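Local coordinates for purine catabolism protein pucG (PDB 3ISL) that transfers the amino group of (S)-ureidoglycine to glyoxylate with the help of pyridoxal 5'-phosphate, giving oxalurate and glycine in purine breakdown, at residues 90-95 / 126-131; 115-118 / 122-125; 140-145 / 151-156; 179-182 / 186-189. All coordinates share one frame; numbering follows the deposited sequence.

Contact 1: 90-95 / 126-131; sequences LIPIYG and EDIIRE
P92 and I128 make the tightest touch between strand 90-93 and helix 126-131: CB of the proline ring lies 3.7 Å from CD1 of I128, and CG of P92 comes within 3.9 Å of the CG2 branch of the same isoleucine. The two side chains cross at about a right angle, so the proline ring meets both arms of I128. With CG1 of I128 beside its backbone N (chi1 -61°) and CD1 fully extended beyond it, the longer arm reaches the ring although the residue starts out along the flank of the helix. About one helical turn beyond I128, CB of E131 lies 4.0 Å from CD1 of L90, which is also 4.4 Å from CG2 of I128; only the aliphatic root of the glutamate takes part, its chain bending away at chi2 to a salt bridge with K134.

F123 and M142 both pack on P92 and I128, and V140 backs L90. Backbone hydrogen bonds of L90 to I139 and A141, and of I91 to H113 and L115, fix the strand between its two parallel neighbours. Helix and strand run nearly antiparallel, 160° apart with axes 10.0 Å from each other, as expected for a helix covering the parallel strands of the mixed sheet in the PLP-binding domain. The side-chain atoms that meet are all aliphatic carbons, which implies that shape and exclusion of water, without any directional bond between the two segments, hold helix to strand here.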
loop_
_atom_site.group_PDB
_atom_site.type_symbol
_atom_site.label_atom_id
_atom_site.label_comp_id
_atom_site.label_asym_id
_atom_site.label_seq_id
_atom_site.Cartn_x
_atom_site.Cartn_y
_atom_site.Cartn_z
ATOM N N LEU A 90 -21.674 -16.516 -4.587
ATOM C CA LEU A 90 -21.931 -17.422 -3.481
ATOM C C LEU A 90 -20.750 -17.290 -2.496
ATOM O O LEU A 90 -19.618 -17.497 -2.869
ATOM C CB LEU A 90 -21.922 -18.864 -3.967
ATOM C CG LEU A 90 -22.768 -19.944 -3.271
ATOM C CD1 LEU A 90 -22.083 -21.313 -3.268
ATOM C CD2 LEU A 90 -23.511 -19.640 -1.950
ATOM N N ILE A 91 -21.039 -17.029 -1.242
ATOM C CA ILE A 91 -19.974 -16.883 -0.269
ATOM C C ILE A 91 -20.314 -17.758 0.933
ATOM O O ILE A 91 -21.185 -17.412 1.718
ATOM C CB ILE A 91 -19.815 -15.421 0.162
ATOM C CG1 ILE A 91 -19.768 -14.517 -1.087
ATOM C CG2 ILE A 91 -18.527 -15.249 1.039
ATOM C CD1 ILE A 91 -19.655 -12.995 -0.818
ATOM N N PRO A 92 -19.618 -18.876 1.081
ATOM C CA PRO A 92 -19.850 -19.652 2.294
ATOM C C PRO A 92 -18.980 -19.054 3.391
ATOM O O PRO A 92 -17.780 -19.030 3.255
ATOM C CB PRO A 92 -19.378 -21.090 1.926
ATOM C CG PRO A 92 -19.037 -21.076 0.464
ATOM C CD PRO A 92 -18.722 -19.566 0.144
ATOM N N ILE A 93 -19.606 -18.645 4.487
ATOM C CA ILE A 93 -18.988 -17.909 5.571
ATOM C C ILE A 93 -18.897 -18.721 6.857
ATOM O O ILE A 93 -19.904 -19.204 7.373
ATOM C CB ILE A 93 -19.818 -16.675 5.828
ATOM C CG1 ILE A 93 -19.722 -15.724 4.612
ATOM C CG2 ILE A 93 -19.349 -15.923 7.124
ATOM C CD1 ILE A 93 -20.954 -14.765 4.597
ATOM N N TYR A 94 -17.681 -18.915 7.364
ATOM C CA TYR A 94 -17.545 -19.667 8.633
ATOM C C TYR A 94 -16.713 -18.868 9.660
ATOM O O TYR A 94 -16.341 -19.366 10.740
ATOM C CB TYR A 94 -16.984 -21.072 8.376
ATOM C CG TYR A 94 -15.642 -21.093 7.680
ATOM C CD1 TYR A 94 -15.533 -20.913 6.286
ATOM C CD2 TYR A 94 -14.470 -21.231 8.423
ATOM C CE1 TYR A 94 -14.305 -20.919 5.694
ATOM C CE2 TYR A 94 -13.246 -21.239 7.842
ATOM C CZ TYR A 94 -13.151 -21.101 6.496
ATOM O OH TYR A 94 -11.891 -21.071 5.983
ATOM N N GLY A 95 -16.436 -17.609 9.322
ATOM C CA GLY A 95 -15.801 -16.715 10.282
ATOM C C GLY A 95 -15.804 -15.279 9.829
ATOM O O GLY A 95 -16.494 -14.937 8.880
ATOM N N GLU A 126 -19.988 -31.015 0.402
ATOM C CA GLU A 126 -21.208 -31.435 -0.318
ATOM C C GLU A 126 -22.354 -30.446 -0.187
ATOM O O GLU A 126 -23.109 -30.250 -1.181
ATOM C CB GLU A 126 -21.687 -32.853 0.122
ATOM C CG GLU A 126 -20.765 -34.008 -0.343
ATOM C CD GLU A 126 -21.304 -35.390 0.029
ATOM O OE1 GLU A 126 -22.486 -35.708 -0.270
ATOM O OE2 GLU A 126 -20.530 -36.159 0.637
ATOM N N ASP A 127 -22.531 -29.838 0.998
ATOM C CA ASP A 127 -23.521 -28.687 1.121
ATOM C C ASP A 127 -23.189 -27.480 0.254
ATOM O O ASP A 127 -24.075 -26.914 -0.422
ATOM C CB ASP A 127 -23.752 -28.289 2.574
ATOM C CG ASP A 127 -24.276 -29.483 3.415
ATOM O OD1 ASP A 127 -25.088 -30.251 2.898
ATOM O OD2 ASP A 127 -23.855 -29.710 4.550
ATOM N N ILE A 128 -21.919 -27.114 0.196
ATOM C CA ILE A 128 -21.516 -25.992 -0.672
ATOM C C ILE A 128 -21.776 -26.305 -2.177
ATOM O O ILE A 128 -22.378 -25.488 -2.952
ATOM C CB ILE A 128 -20.038 -25.570 -0.378
ATOM C CG1 ILE A 128 -19.932 -25.105 1.087
ATOM C CG2 ILE A 128 -19.557 -24.449 -1.403
ATOM C CD1 ILE A 128 -18.565 -24.688 1.585
ATOM N N ILE A 129 -21.279 -27.472 -2.590
ATOM C CA ILE A 129 -21.389 -27.935 -3.982
ATOM C C ILE A 129 -22.903 -27.987 -4.386
ATOM O O ILE A 129 -23.286 -27.495 -5.458
ATOM C CB ILE A 129 -20.665 -29.264 -4.123
ATOM C CG1 ILE A 129 -19.140 -29.043 -3.929
ATOM C CG2 ILE A 129 -21.079 -29.982 -5.424
ATOM C CD1 ILE A 129 -18.408 -30.365 -3.679
ATOM N N ARG A 130 -23.765 -28.461 -3.498
ATOM C CA ARG A 130 -25.221 -28.372 -3.767
ATOM C C ARG A 130 -25.740 -26.902 -4.018
ATOM O O ARG A 130 -26.569 -26.679 -4.937
ATOM C CB ARG A 130 -25.974 -29.065 -2.645
ATOM C CG ARG A 130 -27.456 -29.115 -2.776
ATOM C CD ARG A 130 -27.866 -30.485 -3.304
ATOM N NE ARG A 130 -29.218 -30.796 -2.880
ATOM C CZ ARG A 130 -30.230 -31.009 -3.705
ATOM N NH1 ARG A 130 -30.046 -30.986 -5.032
ATOM N NH2 ARG A 130 -31.407 -31.283 -3.174
ATOM N N GLU A 131 -25.254 -25.924 -3.241
ATOM C CA GLU A 131 -25.623 -24.510 -3.481
ATOM C C GLU A 131 -25.062 -23.967 -4.741
ATOM O O GLU A 131 -25.716 -23.146 -5.387
ATOM C CB GLU A 131 -25.217 -23.579 -2.341
ATOM C CG GLU A 131 -25.986 -23.953 -1.105
ATOM C CD GLU A 131 -27.465 -23.581 -1.193
ATOM O OE1 GLU A 131 -27.788 -22.476 -1.650
ATOM O OE2 GLU A 131 -28.288 -24.389 -0.739
#

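Contact 2: 115-118 / 122-125; sequences LECE and VFDP
Sulfur-aromatic contact joins C117 to F123: SG stands over one face of the phenyl ring, 3.8 Å from the ring centroid and 13° off the normal. The chi1 of C117, 65°, places SG between the backbone N and the carbonyl carbon, on the side where the F123 ring lies. CB of the same cysteine adds a CH-pi contact over the face, 4.1 Å from the F123 centroid.

Apolar contact comes from L115, whose CB lies 3.8 Å from CE1 of F123. The ring thus spans the end of strand 111-116 and the extended residues after it, inside the short connection that turns the chain back from this outermost strand of the large sheet toward helix 125-135. D124 is the N-cap of that helix, its OD1 accepting a hydrogen bond from the backbone N of E126.

Backbone atoms crowd the far end of the ring. CZ of F123 is 3.5 Å from N of C117 and 3.6 Å from O of L115, the carbonyl coming in obliquely, while N of E116 sits at the ring edge in its plane. Next to the ring, SG of C117 also rests 3.8 Å from the carbonyl carbon of V122, and Y94 packs on C117.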
loop_
_atom_site.group_PDB
_atom_site.type_symbol
_atom_site.label_atom_id
_atom_site.label_comp_id
_atom_site.label_asym_id
_atom_site.label_seq_id
_atom_site.Cartn_x
_atom_site.Cartn_y
_atom_site.Cartn_z
ATOM N N LEU A 115 -23.980 -18.588 2.661
ATOM C CA LEU A 115 -24.260 -19.689 3.550
ATOM C C LEU A 115 -23.491 -19.359 4.826
ATOM O O LEU A 115 -22.393 -18.773 4.750
ATOM C CB LEU A 115 -23.706 -20.986 2.981
ATOM C CG LEU A 115 -24.353 -21.704 1.817
ATOM C CD1 LEU A 115 -23.303 -22.650 1.176
ATOM C CD2 LEU A 115 -25.606 -22.464 2.312
ATOM N N GLU A 116 -24.008 -19.734 5.986
ATOM C CA GLU A 116 -23.278 -19.448 7.223
ATOM C C GLU A 116 -23.326 -20.652 8.144
ATOM O O GLU A 116 -24.391 -21.225 8.368
ATOM C CB GLU A 116 -23.864 -18.238 7.935
ATOM C CG GLU A 116 -23.807 -16.880 7.153
ATOM C CD GLU A 116 -24.813 -15.857 7.737
ATOM O OE1 GLU A 116 -26.028 -15.957 7.457
ATOM O OE2 GLU A 116 -24.429 -14.966 8.505
ATOM N N CYS A 117 -22.180 -21.029 8.696
ATOM C CA CYS A 117 -22.178 -22.051 9.727
ATOM C C CYS A 117 -21.591 -21.559 11.043
ATOM O O CYS A 117 -21.036 -20.454 11.110
ATOM C CB CYS A 117 -21.479 -23.357 9.277
ATOM S SG CYS A 117 -19.734 -23.184 8.969
ATOM N N GLU A 118 -21.704 -22.418 12.067
ATOM C CA GLU A 118 -21.229 -22.092 13.379
ATOM C C GLU A 118 -19.732 -21.787 13.436
ATOM O O GLU A 118 -18.913 -22.572 12.981
ATOM C CB GLU A 118 -21.530 -23.227 14.375
ATOM C CG GLU A 118 -21.995 -22.649 15.676
ATOM C CD GLU A 118 -21.805 -23.526 16.894
ATOM O OE1 GLU A 118 -22.723 -23.491 17.749
ATOM O OE2 GLU A 118 -20.758 -24.195 17.042
ATOM N N VAL A 122 -16.616 -25.961 10.190
ATOM C CA VAL A 122 -16.558 -25.650 8.740
ATOM C C VAL A 122 -17.759 -26.347 8.049
ATOM O O VAL A 122 -18.380 -27.196 8.643
ATOM C CB VAL A 122 -15.191 -26.071 8.046
ATOM C CG1 VAL A 122 -13.951 -25.402 8.710
ATOM C CG2 VAL A 122 -15.012 -27.629 7.963
ATOM N N PHE A 123 -18.012 -26.038 6.781
ATOM C CA PHE A 123 -19.016 -26.740 5.956
ATOM C C PHE A 123 -18.589 -28.150 5.508
ATOM O O PHE A 123 -17.417 -28.388 5.279
ATOM C CB PHE A 123 -19.306 -25.914 4.696
ATOM C CG PHE A 123 -19.932 -24.569 4.999
ATOM C CD1 PHE A 123 -21.302 -24.459 5.158
ATOM C CD2 PHE A 123 -19.138 -23.436 5.137
ATOM C CE1 PHE A 123 -21.896 -23.208 5.424
ATOM C CE2 PHE A 123 -19.683 -22.176 5.382
ATOM C CZ PHE A 123 -21.090 -22.060 5.540
ATOM N N ASP A 124 -19.549 -29.063 5.374
ATOM C CA ASP A 124 -19.342 -30.244 4.563
ATOM C C ASP A 124 -19.296 -29.713 3.128
ATOM O O ASP A 124 -20.252 -29.082 2.752
ATOM C CB ASP A 124 -20.563 -31.148 4.684
ATOM C CG ASP A 124 -20.356 -32.453 3.994
ATOM O OD1 ASP A 124 -19.777 -32.483 2.897
ATOM O OD2 ASP A 124 -20.722 -33.469 4.553
ATOM N N PRO A 125 -18.216 -30.000 2.324
ATOM C CA PRO A 125 -18.182 -29.461 0.968
ATOM C C PRO A 125 -19.385 -29.870 0.117
ATOM O O PRO A 125 -19.731 -29.122 -0.811
ATOM C CB PRO A 125 -16.867 -30.066 0.357
ATOM C CG PRO A 125 -15.959 -30.261 1.575
ATOM C CD PRO A 125 -16.976 -30.764 2.618
#

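Contact 3: 140-145 / 151-156; sequences VAMVHG and RIHPLK
The end of strand 139-143 runs into the PLP pocket, where V143 and G145 touch the cofactor, and a small antiparallel hairpin beyond it brings 151-156 back alongside. G145 and I152 form its non-hydrogen-bonded pair, their CA atoms 4.2 Å apart. The neighbouring bond runs from N of H153 to O of H144, 2.9 Å long and almost straight at 174°.

The imidazole of H144 is sandwiched. CD1 of L155 lies over one face, 3.4 Å from CD2 of H144, and CD1 of I152 covers the opposite face, 4.1 Å from the ring centroid. I152 can do this because CG1 is anti to its backbone N (chi1 -168°), which lays its chain side by side with the histidine. At the ring edge, in plane, are O of H153 and a water 2.8 Å from NE2 of H144; the water's bond to O of H153 is weak. CE of M142 is modelled over a face of the H153 ring, but too close for its exact position to be trusted; I158 and I128 also touch that imidazole.

ND1 of H144 is hydrogen-bonded to OG1 of T176. With both ring nitrogens engaged and both faces covered by aliphatic carbon, the H144 ring is fixed in rotation, and its buried polar atoms are satisfied in the residue between V143 and G145.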
loop_
_atom_site.group_PDB
_atom_site.type_symbol
_atom_site.label_atom_id
_atom_site.label_comp_id
_atom_site.label_asym_id
_atom_site.label_seq_id
_atom_site.Cartn_x
_atom_site.Cartn_y
_atom_site.Cartn_z
ATOM N N VAL A 140 -17.728 -17.960 -6.898
ATOM C CA VAL A 140 -17.730 -18.363 -5.511
ATOM C C VAL A 140 -16.485 -17.888 -4.812
ATOM O O VAL A 140 -15.367 -18.110 -5.273
ATOM C CB VAL A 140 -18.165 -19.851 -5.268
ATOM C CG1 VAL A 140 -18.586 -20.640 -6.529
ATOM C CG2 VAL A 140 -17.457 -20.591 -4.130
ATOM N N ALA A 141 -16.722 -17.148 -3.719
ATOM C CA ALA A 141 -15.665 -16.460 -2.996
ATOM C C ALA A 141 -15.592 -17.077 -1.635
ATOM O O ALA A 141 -16.610 -17.169 -0.941
ATOM C CB ALA A 141 -15.956 -14.926 -2.877
ATOM N N MET A 142 -14.392 -17.428 -1.205
ATOM C CA MET A 142 -14.262 -18.094 0.073
ATOM C C MET A 142 -12.907 -17.879 0.784
ATOM O O MET A 142 -11.891 -17.726 0.126
ATOM C CB MET A 142 -14.428 -19.587 -0.178
ATOM C CG MET A 142 -15.036 -20.327 0.963
ATOM S SD MET A 142 -15.108 -22.072 0.464
ATOM C CE MET A 142 -15.290 -22.746 2.107
ATOM N N VAL A 143 -12.914 -17.906 2.122
ATOM C CA VAL A 143 -11.692 -17.783 2.928
ATOM C C VAL A 143 -11.094 -19.219 3.079
ATOM O O VAL A 143 -11.809 -20.160 3.403
ATOM C CB VAL A 143 -11.964 -17.183 4.320
ATOM C CG1 VAL A 143 -10.605 -17.044 5.140
ATOM C CG2 VAL A 143 -12.674 -15.841 4.230
ATOM N N HIS A 144 -9.807 -19.382 2.793
ATOM C CA HIS A 144 -9.110 -20.681 3.068
ATOM C C HIS A 144 -8.984 -20.972 4.554
ATOM O O HIS A 144 -9.404 -22.068 5.046
ATOM C CB HIS A 144 -7.692 -20.702 2.386
ATOM C CG HIS A 144 -7.019 -22.053 2.390
ATOM N ND1 HIS A 144 -5.659 -22.192 2.210
ATOM C CD2 HIS A 144 -7.504 -23.308 2.628
ATOM C CE1 HIS A 144 -5.332 -23.477 2.297
ATOM N NE2 HIS A 144 -6.440 -24.185 2.499
ATOM N N GLY A 145 -8.379 -20.035 5.276
ATOM C CA GLY A 145 -8.160 -20.204 6.722
ATOM C C GLY A 145 -8.719 -18.959 7.443
ATOM O O GLY A 145 -8.291 -17.822 7.156
ATOM N N ARG A 151 -10.124 -22.023 12.035
ATOM C CA ARG A 151 -10.477 -23.181 11.201
ATOM C C ARG A 151 -9.935 -22.973 9.824
ATOM O O ARG A 151 -9.867 -21.861 9.374
ATOM C CB ARG A 151 -12.005 -23.415 11.117
ATOM C CG ARG A 151 -12.653 -23.676 12.479
ATOM C CD ARG A 151 -12.143 -24.976 13.103
ATOM N NE ARG A 151 -11.056 -24.893 14.070
ATOM C CZ ARG A 151 -11.089 -24.148 15.161
ATOM N NH1 ARG A 151 -12.118 -23.365 15.304
ATOM N NH2 ARG A 151 -10.124 -24.139 16.063
ATOM N N ILE A 152 -9.447 -24.065 9.246
ATOM C CA ILE A 152 -9.044 -24.144 7.868
ATOM C C ILE A 152 -10.051 -25.039 7.145
ATOM O O ILE A 152 -10.485 -26.103 7.668
ATOM C CB ILE A 152 -7.542 -24.583 7.715
ATOM C CG1 ILE A 152 -7.050 -24.379 6.282
ATOM C CG2 ILE A 152 -7.270 -25.946 8.251
ATOM C CD1 ILE A 152 -5.456 -24.574 6.123
ATOM N N HIS A 153 -10.457 -24.571 5.972
ATOM C CA HIS A 153 -11.509 -25.235 5.132
ATOM C C HIS A 153 -10.929 -26.017 3.933
ATOM O O HIS A 153 -10.100 -25.449 3.210
ATOM C CB HIS A 153 -12.458 -24.170 4.582
ATOM C CG HIS A 153 -13.823 -24.696 4.328
ATOM N ND1 HIS A 153 -14.922 -24.298 5.061
ATOM C CD2 HIS A 153 -14.250 -25.675 3.505
ATOM C CE1 HIS A 153 -15.978 -24.979 4.667
ATOM N NE2 HIS A 153 -15.595 -25.829 3.731
ATOM N N PRO A 154 -11.337 -27.316 3.722
ATOM C CA PRO A 154 -10.982 -28.055 2.515
ATOM C C PRO A 154 -11.488 -27.323 1.267
ATOM O O PRO A 154 -12.674 -26.852 1.217
ATOM C CB PRO A 154 -11.726 -29.414 2.698
ATOM C CG PRO A 154 -11.721 -29.572 4.176
ATOM C CD PRO A 154 -12.031 -28.204 4.688
ATOM N N LEU A 155 -10.608 -27.179 0.284
ATOM C CA LEU A 155 -10.970 -26.449 -0.939
ATOM C C LEU A 155 -11.112 -27.253 -2.254
ATOM O O LEU A 155 -11.678 -26.742 -3.191
ATOM C CB LEU A 155 -9.993 -25.276 -1.180
ATOM C CG LEU A 155 -9.842 -24.265 -0.036
ATOM C CD1 LEU A 155 -8.806 -23.245 -0.464
ATOM C CD2 LEU A 155 -11.184 -23.605 0.449
ATOM N N LYS A 156 -10.519 -28.434 -2.353
ATOM C CA LYS A 156 -10.391 -29.115 -3.638
ATOM C C LYS A 156 -11.786 -29.489 -4.212
ATOM O O LYS A 156 -12.059 -29.283 -5.409
ATOM C CB LYS A 156 -9.521 -30.406 -3.512
ATOM C CG LYS A 156 -9.252 -31.270 -4.816
ATOM C CD LYS A 156 -8.101 -32.339 -4.484
ATOM C CE LYS A 156 -7.760 -33.370 -5.600
ATOM N NZ LYS A 156 -7.732 -32.602 -6.857
HETATM O O HOH W 1 -6.953 -26.951 2.916
#

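Contact 4: 179-182 / 186-189; sequences GCEV and EWKI
The carbonyl carbon of V182 lies over one face of the W187 indole, at its six-membered ring, while CA of V182 stands near the rim, 3.8 Å from CZ3 of W187. O of E181 approaches the same end of the indole obliquely, 3.3 Å from CH2 of W187 and 3.7 Å from CZ3. The carboxylate of E181 comes to the next corner, with OE1 3.7 Å from CZ2 of W187. Its plane and that of the indole are 54° apart, so the two flat groups are clearly tilted and do not stack. The imidazole of H144 meets the tryptophan from outside the two segments, with ring planes at about 75°.

Both segments belong to the irregular connection between strand 168-172 and strand 191-193 of the large sheet in this class-V aminotransferase. Three residues separate them, and W187 reaches back across this turn to the chain that entered it. Its CG lies beside the backbone N, anti to the carbonyl carbon (chi1 -64°), a setting that sends the six-membered ring toward 181-182.

E181 meets the indole at about a right angle, its chain extended beyond CG. Its other oxygen, OE2, has a long, weak ion pair with K183, whose NZ is also weakly paired with OE2 of E186. Apolar contact is slight: CB of V182 stands 4.4 Å from CZ3 of W187, while T176 and I177 pack on the valine, and K156 of helix 156-164 packs on W187.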
loop_
_atom_site.group_PDB
_atom_site.type_symbol
_atom_site.label_atom_id
_atom_site.label_comp_id
_atom_site.label_asym_id
_atom_site.label_seq_id
_atom_site.Cartn_x
_atom_site.Cartn_y
_atom_site.Cartn_z
ATOM N N GLY A 179 2.488 -20.959 4.796
ATOM C CA GLY A 179 2.417 -21.618 6.117
ATOM C C GLY A 179 1.721 -22.971 6.078
ATOM O O GLY A 179 2.140 -23.909 6.765
ATOM N N CYS A 180 0.647 -23.035 5.300
ATOM C CA CYS A 180 -0.162 -24.234 5.075
ATOM C C CYS A 180 -0.236 -24.437 3.589
ATOM O O CYS A 180 -0.202 -23.458 2.811
ATOM C CB CYS A 180 -1.639 -24.073 5.569
ATOM S SG CYS A 180 -1.766 -23.255 7.200
ATOM N N GLU A 181 -0.496 -25.683 3.196
ATOM C CA GLU A 181 -0.542 -26.015 1.784
ATOM C C GLU A 181 -1.528 -25.111 1.103
ATOM O O GLU A 181 -2.643 -25.014 1.549
ATOM C CB GLU A 181 -1.057 -27.440 1.612
ATOM C CG GLU A 181 -0.026 -28.377 1.199
ATOM C CD GLU A 181 -0.659 -29.705 0.903
ATOM O OE1 GLU A 181 -1.919 -29.760 0.732
ATOM O OE2 GLU A 181 0.101 -30.698 0.897
ATOM N N VAL A 182 -1.119 -24.460 0.030
ATOM C CA VAL A 182 -2.100 -23.928 -0.919
ATOM C C VAL A 182 -1.788 -24.375 -2.335
ATOM O O VAL A 182 -0.693 -24.210 -2.799
ATOM C CB VAL A 182 -2.589 -22.439 -0.686
ATOM C CG1 VAL A 182 -2.014 -21.746 0.492
ATOM C CG2 VAL A 182 -2.926 -21.585 -1.945
ATOM N N GLU A 186 -3.908 -27.508 -8.508
ATOM C CA GLU A 186 -4.515 -28.766 -8.091
ATOM C C GLU A 186 -5.942 -28.605 -7.556
ATOM O O GLU A 186 -6.753 -29.501 -7.726
ATOM C CB GLU A 186 -3.666 -29.457 -7.025
ATOM C CG GLU A 186 -2.766 -30.465 -7.648
ATOM C CD GLU A 186 -1.992 -31.326 -6.622
ATOM O OE1 GLU A 186 -0.727 -31.261 -6.678
ATOM O OE2 GLU A 186 -2.651 -32.014 -5.770
ATOM N N TRP A 187 -6.240 -27.475 -6.904
ATOM C CA TRP A 187 -7.542 -27.323 -6.274
ATOM C C TRP A 187 -8.505 -26.552 -7.161
ATOM O O TRP A 187 -9.597 -26.203 -6.730
ATOM C CB TRP A 187 -7.379 -26.659 -4.903
ATOM C CG TRP A 187 -6.609 -27.485 -3.933
ATOM C CD1 TRP A 187 -6.277 -28.812 -4.039
ATOM C CD2 TRP A 187 -6.094 -27.045 -2.670
ATOM N NE1 TRP A 187 -5.603 -29.214 -2.932
ATOM C CE2 TRP A 187 -5.477 -28.159 -2.067
ATOM C CE3 TRP A 187 -6.091 -25.818 -2.005
ATOM C CZ2 TRP A 187 -4.807 -28.087 -0.805
ATOM C CZ3 TRP A 187 -5.448 -25.740 -0.739
ATOM C CH2 TRP A 187 -4.833 -26.891 -0.154
ATOM N N LYS A 188 -8.068 -26.247 -8.395
ATOM C CA LYS A 188 -8.879 -25.591 -9.384
ATOM C C LYS A 188 -9.361 -24.258 -8.813
ATOM O O LYS A 188 -10.531 -23.887 -8.936
ATOM C CB LYS A 188 -10.096 -26.457 -9.796
ATOM C CG LYS A 188 -9.780 -27.893 -10.316
ATOM C CD LYS A 188 -8.847 -27.961 -11.498
ATOM C CE LYS A 188 -9.136 -29.187 -12.390
ATOM N NZ LYS A 188 -9.169 -30.405 -11.563
ATOM N N ILE A 189 -8.450 -23.564 -8.168
ATOM C CA ILE A 189 -8.682 -22.178 -7.768
ATOM C C ILE A 189 -8.393 -21.277 -8.958
ATOM O O ILE A 189 -7.310 -21.368 -9.612
ATOM C CB ILE A 189 -7.784 -21.809 -6.544
ATOM C CG1 ILE A 189 -8.134 -22.701 -5.348
ATOM C CG2 ILE A 189 -7.801 -20.272 -6.246
ATOM C CD1 ILE A 189 -7.167 -22.461 -4.063
#

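In the fold
Contacts 1, 2 and 3 lie together at the large sheet, where strands 111-116, 88-93 and 139-143 are parallel neighbours in that order. Contact 2 is nested along the chain within the loop closed by contact 1, their centres 6 Å apart; contacts 3 and 4 follow in series. I93 N and L115 O probably bond, as do L90 O and A141 N, tying contact 1 to contacts 2 and 3. Contacts 3 and 4, centres 10 Å apart, touch each other, whereas contacts 1 and 4, 18 Å apart, do not. Across the sheet, the contacts thus lead from edge strand 111-116 at contact 2 inward to the PLP pocket at contact 3 and the loop beside it.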